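Local coordinates for protein transcriptional regulator AcuR (PDB 3BRU) that represses transcription of its own operon as a TetR-family DNA-binding regulator, probably by binding two operator sequences in the promoter, at residues L181-A192 against L205-F216. Sequence-based numbering, arbitrary orientation.
Sequences LAEAFWIGWEGA and LHSFTRTFGRHF
Leu181 meets the C-terminal end of 205-216 with both branches: CD1 lies over one face of the His215 ring and 3.8 Å from Phe212 CZ, while CD2 reaches Phe216 CE1. A forked aliphatic side chain suits this place, since it can serve three rings at once. Ala184 is small enough to let Phe212 come close, and its CB touches Phe212 CE1. Phe185 then directs its ring edge at a face of Phe212, with planes at 81°, in a T-shaped pair; the other face of Phe212 is covered by His215 CD2. The same ring meets Phe208 obliquely, Phe185 CE1 lying 3.9 Å from Phe208 CE2. Gly188, lacking a side chain, lets the Phe208 ring lie directly on the backbone, with Gly188 C and Trp189 N over one face and Phe208 CE1 3.6 Å from Gly188 CA. Trp189, its CG anti to the backbone N (chi1 -179°), presents the edge of its six-membered ring to Phe208, with Phe208 CD2 near the ring plane and 3.8 Å from Trp189 CE3, and also meets the methyl CD2 of Leu205. Ala192 closes the row, its CB 3.7 Å from Phe208 CB. Phe208 is thus a knob in the hole formed by Phe185, Gly188, Trp189 and Ala192. The helices run nearly antiparallel, at 158°, and Ala184 packs on Thr211 of the second subunit, as Thr211 does on that subunit's Ala184. Such paired C-terminal helices typify the TetR-family regulatory domain, commonly building its four-helix dimer interface.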
ATOM      1  N   LEU A 181      16.321  -5.474   6.577  1.00 22.54           N
ATOM      2  CA  LEU A 181      16.371  -4.188   5.896  1.00 22.93           C
ATOM      3  C   LEU A 181      15.754  -4.263   4.472  1.00 22.53           C
ATOM      4  O   LEU A 181      14.975  -3.381   4.072  1.00 23.45           O
ATOM      5  CB  LEU A 181      17.806  -3.699   5.884  1.00 22.91           C
ATOM      6  CG  LEU A 181      17.929  -2.185   5.811  1.00 24.13           C
ATOM      7  CD1 LEU A 181      17.268  -1.539   7.007  1.00 19.61           C
ATOM      8  CD2 LEU A 181      19.403  -1.835   5.697  1.00 26.24           C
ATOM      9  N   ALA A 182      16.030  -5.350   3.754  1.00 21.45           N
ATOM     10  CA  ALA A 182      15.438  -5.568   2.425  1.00 21.12           C
ATOM     11  C   ALA A 182      13.912  -5.641   2.511  1.00 21.60           C
ATOM     12  O   ALA A 182      13.225  -5.129   1.639  1.00 21.70           O
ATOM     13  CB  ALA A 182      16.001  -6.834   1.771  1.00 19.10           C
ATOM     14  N   GLU A 183      13.395  -6.302   3.563  1.00 21.98           N
ATOM     15  CA  GLU A 183      11.989  -6.420   3.746  1.00 22.15           C
ATOM     16  C   GLU A 183      11.419  -5.063   4.122  1.00 21.04           C
ATOM     17  O   GLU A 183      10.388  -4.661   3.580  1.00 21.30           O
ATOM     18  CB  GLU A 183      11.628  -7.478   4.796  1.00 22.37           C
ATOM     19  CG  GLU A 183      10.109  -7.674   4.864  1.00 24.15           C
ATOM     20  CD  GLU A 183       9.656  -8.681   5.899  1.00 25.90           C
ATOM     21  OE1 GLU A 183      10.496  -9.104   6.729  1.00 32.76           O
ATOM     22  OE2 GLU A 183       8.452  -9.034   5.896  1.00 27.89           O
ATOM     23  N   ALA A 184      12.063  -4.359   5.048  1.00 19.77           N
ATOM     24  CA  ALA A 184      11.588  -3.022   5.386  1.00 18.98           C
ATOM     25  C   ALA A 184      11.622  -2.076   4.177  1.00 18.91           C
ATOM     26  O   ALA A 184      10.661  -1.347   3.993  1.00 19.28           O
ATOM     27  CB  ALA A 184      12.335  -2.435   6.556  1.00 18.22           C
ATOM     28  N   PHE A 185      12.682  -2.114   3.338  1.00 19.14           N
ATOM     29  CA  PHE A 185      12.686  -1.352   2.070  1.00 18.55           C
ATOM     30  C   PHE A 185      11.438  -1.603   1.192  1.00 18.64           C
ATOM     31  O   PHE A 185      10.793  -0.647   0.766  1.00 18.49           O
ATOM     32  CB  PHE A 185      13.953  -1.569   1.206  1.00 18.59           C
ATOM     33  CG  PHE A 185      13.951  -0.744  -0.073  1.00 17.61           C
ATOM     34  CD1 PHE A 185      14.414   0.566  -0.067  1.00 19.27           C
ATOM     35  CD2 PHE A 185      13.402  -1.238  -1.250  1.00 17.74           C
ATOM     36  CE1 PHE A 185      14.375   1.356  -1.237  1.00 18.38           C
ATOM     37  CE2 PHE A 185      13.343  -0.452  -2.415  1.00 17.81           C
ATOM     38  CZ  PHE A 185      13.842   0.849  -2.405  1.00 16.74           C
ATOM     39  N   TRP A 186      11.113  -2.866   0.916  1.00 18.63           N
ATOM     40  CA  TRP A 186       9.978  -3.179   0.033  1.00 19.19           C
ATOM     41  C   TRP A 186       8.597  -2.884   0.638  1.00 19.65           C
ATOM     42  O   TRP A 186       7.669  -2.452  -0.095  1.00 20.03           O
ATOM     43  CB  TRP A 186      10.095  -4.599  -0.581  1.00 19.53           C
ATOM     44  CG  TRP A 186      11.154  -4.568  -1.668  1.00 19.78           C
ATOM     45  CD1 TRP A 186      12.452  -4.954  -1.550  1.00 20.07           C
ATOM     46  CD2 TRP A 186      11.010  -4.012  -2.987  1.00 19.84           C
ATOM     47  NE1 TRP A 186      13.139  -4.684  -2.730  1.00 22.86           N
ATOM     48  CE2 TRP A 186      12.274  -4.106  -3.621  1.00 22.39           C
ATOM     49  CE3 TRP A 186       9.929  -3.443  -3.698  1.00 21.59           C
ATOM     50  CZ2 TRP A 186      12.486  -3.686  -4.946  1.00 19.46           C
ATOM     51  CZ3 TRP A 186      10.146  -3.000  -5.005  1.00 21.07           C
ATOM     52  CH2 TRP A 186      11.414  -3.132  -5.612  1.00 19.37           C
ATOM     53  N   ILE A 187       8.462  -3.081   1.957  1.00 19.58           N
ATOM     54  CA  ILE A 187       7.264  -2.623   2.695  1.00 19.05           C
ATOM     55  C   ILE A 187       7.092  -1.094   2.491  1.00 19.29           C
ATOM     56  O   ILE A 187       6.032  -0.622   2.101  1.00 19.46           O
ATOM     57  CB  ILE A 187       7.345  -2.910   4.239  1.00 19.31           C
ATOM     58  CG1 ILE A 187       7.233  -4.406   4.583  1.00 19.13           C
ATOM     59  CG2 ILE A 187       6.333  -2.028   5.014  1.00 17.33           C
ATOM     60  CD1 ILE A 187       7.563  -4.734   6.053  1.00 16.83           C
ATOM     61  N   GLY A 188       8.146  -0.335   2.745  1.00 19.17           N
ATOM     62  CA  GLY A 188       8.055   1.119   2.693  1.00 19.22           C
ATOM     63  C   GLY A 188       7.910   1.689   1.302  1.00 19.05           C
ATOM     64  O   GLY A 188       7.130   2.638   1.087  1.00 19.07           O
ATOM     65  N   TRP A 189       8.641   1.103   0.353  1.00 19.00           N
ATOM     66  CA  TRP A 189       8.582   1.544  -1.061  1.00 19.04           C
ATOM     67  C   TRP A 189       7.229   1.348  -1.739  1.00 18.45           C
ATOM     68  O   TRP A 189       6.790   2.166  -2.490  1.00 17.55           O
ATOM     69  CB  TRP A 189       9.685   0.855  -1.847  1.00 19.72           C
ATOM     70  CG  TRP A 189       9.768   1.225  -3.261  1.00 19.67           C
ATOM     71  CD1 TRP A 189       9.509   0.420  -4.319  1.00 23.11           C
ATOM     72  CD2 TRP A 189      10.138   2.496  -3.796  1.00 20.26           C
ATOM     73  NE1 TRP A 189       9.709   1.103  -5.502  1.00 25.13           N
ATOM     74  CE2 TRP A 189      10.088   2.387  -5.205  1.00 22.84           C
ATOM     75  CE3 TRP A 189      10.477   3.735  -3.224  1.00 20.80           C
ATOM     76  CZ2 TRP A 189      10.395   3.466  -6.061  1.00 22.13           C
ATOM     77  CZ3 TRP A 189      10.782   4.810  -4.075  1.00 22.36           C
ATOM     78  CH2 TRP A 189      10.735   4.662  -5.477  1.00 22.01           C
ATOM     79  N   GLU A 190       6.568   0.239  -1.463  1.00 19.58           N
ATOM     80  CA  GLU A 190       5.202   0.037  -1.948  1.00 20.22           C
ATOM     81  C   GLU A 190       4.205   1.057  -1.356  1.00 19.96           C
ATOM     82  O   GLU A 190       3.238   1.456  -2.035  1.00 20.40           O
ATOM     83  CB  GLU A 190       4.733  -1.405  -1.677  1.00 19.67           C
ATOM     84  CG  GLU A 190       5.355  -2.466  -2.573  1.00 23.13           C
ATOM     85  CD  GLU A 190       4.956  -2.351  -4.065  1.00 29.15           C
ATOM     86  OE1 GLU A 190       3.900  -1.740  -4.405  1.00 33.29           O
ATOM     87  OE2 GLU A 190       5.717  -2.868  -4.917  1.00 30.41           O
ATOM     88  N   GLY A 191       4.442   1.476  -0.108  1.00 19.27           N
ATOM     89  CA  GLY A 191       3.585   2.451   0.557  1.00 18.49           C
ATOM     90  C   GLY A 191       3.854   3.851   0.061  1.00 19.00           C
ATOM     91  O   GLY A 191       2.940   4.693   0.025  1.00 19.34           O
ATOM     92  N   ALA A 192       5.122   4.126  -0.289  1.00 19.10           N
ATOM     93  CA  ALA A 192       5.508   5.389  -0.949  1.00 18.33           C
ATOM     94  C   ALA A 192       4.855   5.508  -2.352  1.00 18.35           C
ATOM     95  O   ALA A 192       4.325   6.555  -2.707  1.00 17.22           O
ATOM     96  CB  ALA A 192       7.025   5.519  -1.021  1.00 17.34           C
ATOM     97  N   LEU A 205       7.800   9.655  -2.410  1.00 20.82           N
ATOM     98  CA  LEU A 205       8.950   8.897  -2.792  1.00 21.13           C
ATOM     99  C   LEU A 205      10.193   9.482  -2.157  1.00 22.49           C
ATOM    100  O   LEU A 205      11.004   8.724  -1.612  1.00 23.11           O
ATOM    101  CB  LEU A 205       9.110   8.867  -4.323  1.00 21.33           C
ATOM    102  CG  LEU A 205       7.927   8.321  -5.126  1.00 20.87           C
ATOM    103  CD1 LEU A 205       8.270   8.336  -6.627  1.00 16.68           C
ATOM    104  CD2 LEU A 205       7.545   6.915  -4.639  1.00 20.83           C
ATOM    105  N   HIS A 206      10.348  10.812  -2.218  1.00 22.74           N
ATOM    106  CA  HIS A 206      11.552  11.461  -1.731  1.00 24.73           C
ATOM    107  C   HIS A 206      11.582  11.378  -0.212  1.00 25.36           C
ATOM    108  O   HIS A 206      12.628  11.165   0.419  1.00 25.91           O
ATOM    109  CB  HIS A 206      11.607  12.935  -2.151  1.00 25.01           C
ATOM    110  CG  HIS A 206      11.514  13.166  -3.633  1.00 28.78           C
ATOM    111  ND1 HIS A 206      11.071  14.361  -4.170  1.00 31.91           N
ATOM    112  CD2 HIS A 206      11.815  12.371  -4.687  1.00 28.13           C
ATOM    113  CE1 HIS A 206      11.121  14.295  -5.489  1.00 30.50           C
ATOM    114  NE2 HIS A 206      11.544  13.091  -5.826  1.00 29.83           N
ATOM    115  N   SER A 207      10.411  11.552   0.369  1.00 25.81           N
ATOM    116  CA  SER A 207      10.230  11.504   1.807  1.00 26.11           C
ATOM    117  C   SER A 207      10.601  10.133   2.360  1.00 25.47           C
ATOM    118  O   SER A 207      11.353  10.035   3.329  1.00 25.99           O
ATOM    119  CB  SER A 207       8.789  11.826   2.157  1.00 25.44           C
ATOM    120  OG  SER A 207       8.738  12.046   3.537  1.00 30.19           O
ATOM    121  N   PHE A 208      10.090   9.083   1.730  1.00 25.03           N
ATOM    122  CA  PHE A 208      10.474   7.726   2.107  1.00 24.59           C
ATOM    123  C   PHE A 208      12.004   7.443   2.010  1.00 24.61           C
ATOM    124  O   PHE A 208      12.596   6.918   2.945  1.00 24.40           O
ATOM    125  CB  PHE A 208       9.676   6.654   1.341  1.00 23.42           C
ATOM    126  CG  PHE A 208      10.313   5.289   1.429  1.00 22.12           C
ATOM    127  CD1 PHE A 208      10.283   4.571   2.634  1.00 18.13           C
ATOM    128  CD2 PHE A 208      11.024   4.769   0.346  1.00 21.33           C
ATOM    129  CE1 PHE A 208      10.912   3.345   2.754  1.00 18.13           C
ATOM    130  CE2 PHE A 208      11.672   3.523   0.458  1.00 23.17           C
ATOM    131  CZ  PHE A 208      11.599   2.804   1.671  1.00 21.35           C
ATOM    132  N   THR A 209      12.633   7.779   0.886  1.00 24.75           N
ATOM    133  CA  THR A 209      14.042   7.408   0.671  1.00 24.81           C
ATOM    134  C   THR A 209      15.007   8.259   1.485  1.00 25.21           C
ATOM    135  O   THR A 209      16.053   7.783   1.942  1.00 24.54           O
ATOM    136  CB  THR A 209      14.452   7.426  -0.858  1.00 24.98           C
ATOM    137  OG1 THR A 209      14.285   8.734  -1.401  1.00 24.73           O
ATOM    138  CG2 THR A 209      13.624   6.436  -1.669  1.00 23.13           C
ATOM    139  N   ARG A 210      14.643   9.525   1.656  1.00 25.58           N
ATOM    140  CA  ARG A 210      15.385  10.435   2.492  1.00 27.10           C
ATOM    141  C   ARG A 210      15.480   9.868   3.905  1.00 26.30           C
ATOM    142  O   ARG A 210      16.547   9.809   4.494  1.00 26.24           O
ATOM    143  CB  ARG A 210      14.678  11.778   2.499  1.00 26.80           C
ATOM    144  CG  ARG A 210      15.503  12.928   3.026  1.00 30.56           C
ATOM    145  CD  ARG A 210      14.880  14.321   2.675  1.00 31.42           C
ATOM    146  NE  ARG A 210      14.800  14.594   1.223  1.00 36.76           N
ATOM    147  CZ  ARG A 210      13.674  14.815   0.528  1.00 37.61           C
ATOM    148  NH1 ARG A 210      12.469  14.818   1.129  1.00 37.56           N
ATOM    149  NH2 ARG A 210      13.757  15.043  -0.786  1.00 37.38           N
ATOM    150  N   THR A 211      14.352   9.421   4.440  1.00 26.66           N
ATOM    151  CA  THR A 211      14.296   8.890   5.811  1.00 25.79           C
ATOM    152  C   THR A 211      14.912   7.488   5.918  1.00 25.27           C
ATOM    153  O   THR A 211      15.681   7.228   6.829  1.00 25.10           O
ATOM    154  CB  THR A 211      12.875   9.033   6.378  1.00 25.75           C
ATOM    155  OG1 THR A 211      12.554  10.436   6.389  1.00 27.31           O
ATOM    156  CG2 THR A 211      12.752   8.479   7.788  1.00 24.01           C
ATOM    157  N   PHE A 212      14.664   6.636   4.934  1.00 25.38           N
ATOM    158  CA  PHE A 212      15.278   5.289   4.876  1.00 25.47           C
ATOM    159  C   PHE A 212      16.802   5.316   4.748  1.00 25.75           C
ATOM    160  O   PHE A 212      17.489   4.453   5.304  1.00 25.72           O
ATOM    161  CB  PHE A 212      14.691   4.468   3.730  1.00 24.97           C
ATOM    162  CG  PHE A 212      14.887   2.991   3.897  1.00 26.40           C
ATOM    163  CD1 PHE A 212      13.945   2.219   4.593  1.00 27.71           C
ATOM    164  CD2 PHE A 212      16.017   2.357   3.379  1.00 26.04           C
ATOM    165  CE1 PHE A 212      14.138   0.847   4.791  1.00 26.50           C
ATOM    166  CE2 PHE A 212      16.219   0.985   3.573  1.00 25.37           C
ATOM    167  CZ  PHE A 212      15.270   0.225   4.268  1.00 25.70           C
ATOM    168  N   GLY A 213      17.313   6.304   4.011  1.00 26.06           N
ATOM    169  CA  GLY A 213      18.765   6.513   3.794  1.00 26.55           C
ATOM    170  C   GLY A 213      19.600   6.693   5.061  1.00 27.05           C
ATOM    171  O   GLY A 213      20.815   6.478   5.031  1.00 27.11           O
ATOM    172  N   ARG A 214      18.939   7.067   6.166  1.00 27.07           N
ATOM    173  CA  ARG A 214      19.544   7.186   7.493  1.00 27.45           C
ATOM    174  C   ARG A 214      20.002   5.848   8.051  1.00 26.84           C
ATOM    175  O   ARG A 214      20.832   5.810   8.956  1.00 26.34           O
ATOM    176  CB  ARG A 214      18.533   7.718   8.509  1.00 28.31           C
ATOM    177  CG  ARG A 214      17.908   9.056   8.247  1.00 30.80           C
ATOM    178  CD  ARG A 214      18.876  10.138   8.338  1.00 36.48           C
ATOM    179  NE  ARG A 214      18.229  11.352   8.822  1.00 41.47           N
ATOM    180  CZ  ARG A 214      18.545  11.982   9.960  1.00 41.99           C
ATOM    181  NH1 ARG A 214      17.893  13.098  10.276  1.00 42.83           N
ATOM    182  NH2 ARG A 214      19.513  11.523  10.771  1.00 38.70           N
ATOM    183  N   HIS A 215      19.422   4.756   7.562  1.00 26.31           N
ATOM    184  CA  HIS A 215      19.818   3.416   8.010  1.00 26.49           C
ATOM    185  C   HIS A 215      21.243   3.065   7.576  1.00 25.79           C
ATOM    186  O   HIS A 215      21.811   2.119   8.084  1.00 25.11           O
ATOM    187  CB  HIS A 215      18.853   2.333   7.505  1.00 26.43           C
ATOM    188  CG  HIS A 215      17.481   2.394   8.110  1.00 29.37           C
ATOM    189  ND1 HIS A 215      17.247   2.179   9.452  1.00 32.37           N
ATOM    190  CD2 HIS A 215      16.264   2.607   7.548  1.00 29.97           C
ATOM    191  CE1 HIS A 215      15.947   2.265   9.689  1.00 33.38           C
ATOM    192  NE2 HIS A 215      15.327   2.521   8.551  1.00 32.04           N
ATOM    193  N   PHE A 216      21.794   3.837   6.633  1.00 25.54           N
ATOM    194  CA  PHE A 216      23.106   3.565   6.040  1.00 25.66           C
ATOM    195  C   PHE A 216      24.196   4.462   6.589  1.00 25.34           C
ATOM    196  O   PHE A 216      23.931   5.573   7.025  1.00 25.33           O
ATOM    197  CB  PHE A 216      23.052   3.730   4.512  1.00 25.88           C
ATOM    198  CG  PHE A 216      21.843   3.088   3.848  1.00 25.60           C
ATOM    199  CD1 PHE A 216      21.587   1.734   3.980  1.00 25.90           C
ATOM    200  CD2 PHE A 216      20.995   3.847   3.037  1.00 27.35           C
ATOM    201  CE1 PHE A 216      20.492   1.138   3.351  1.00 26.34           C
ATOM    202  CE2 PHE A 216      19.906   3.262   2.386  1.00 27.54           C
ATOM    203  CZ  PHE A 216      19.652   1.899   2.556  1.00 26.86           C
TER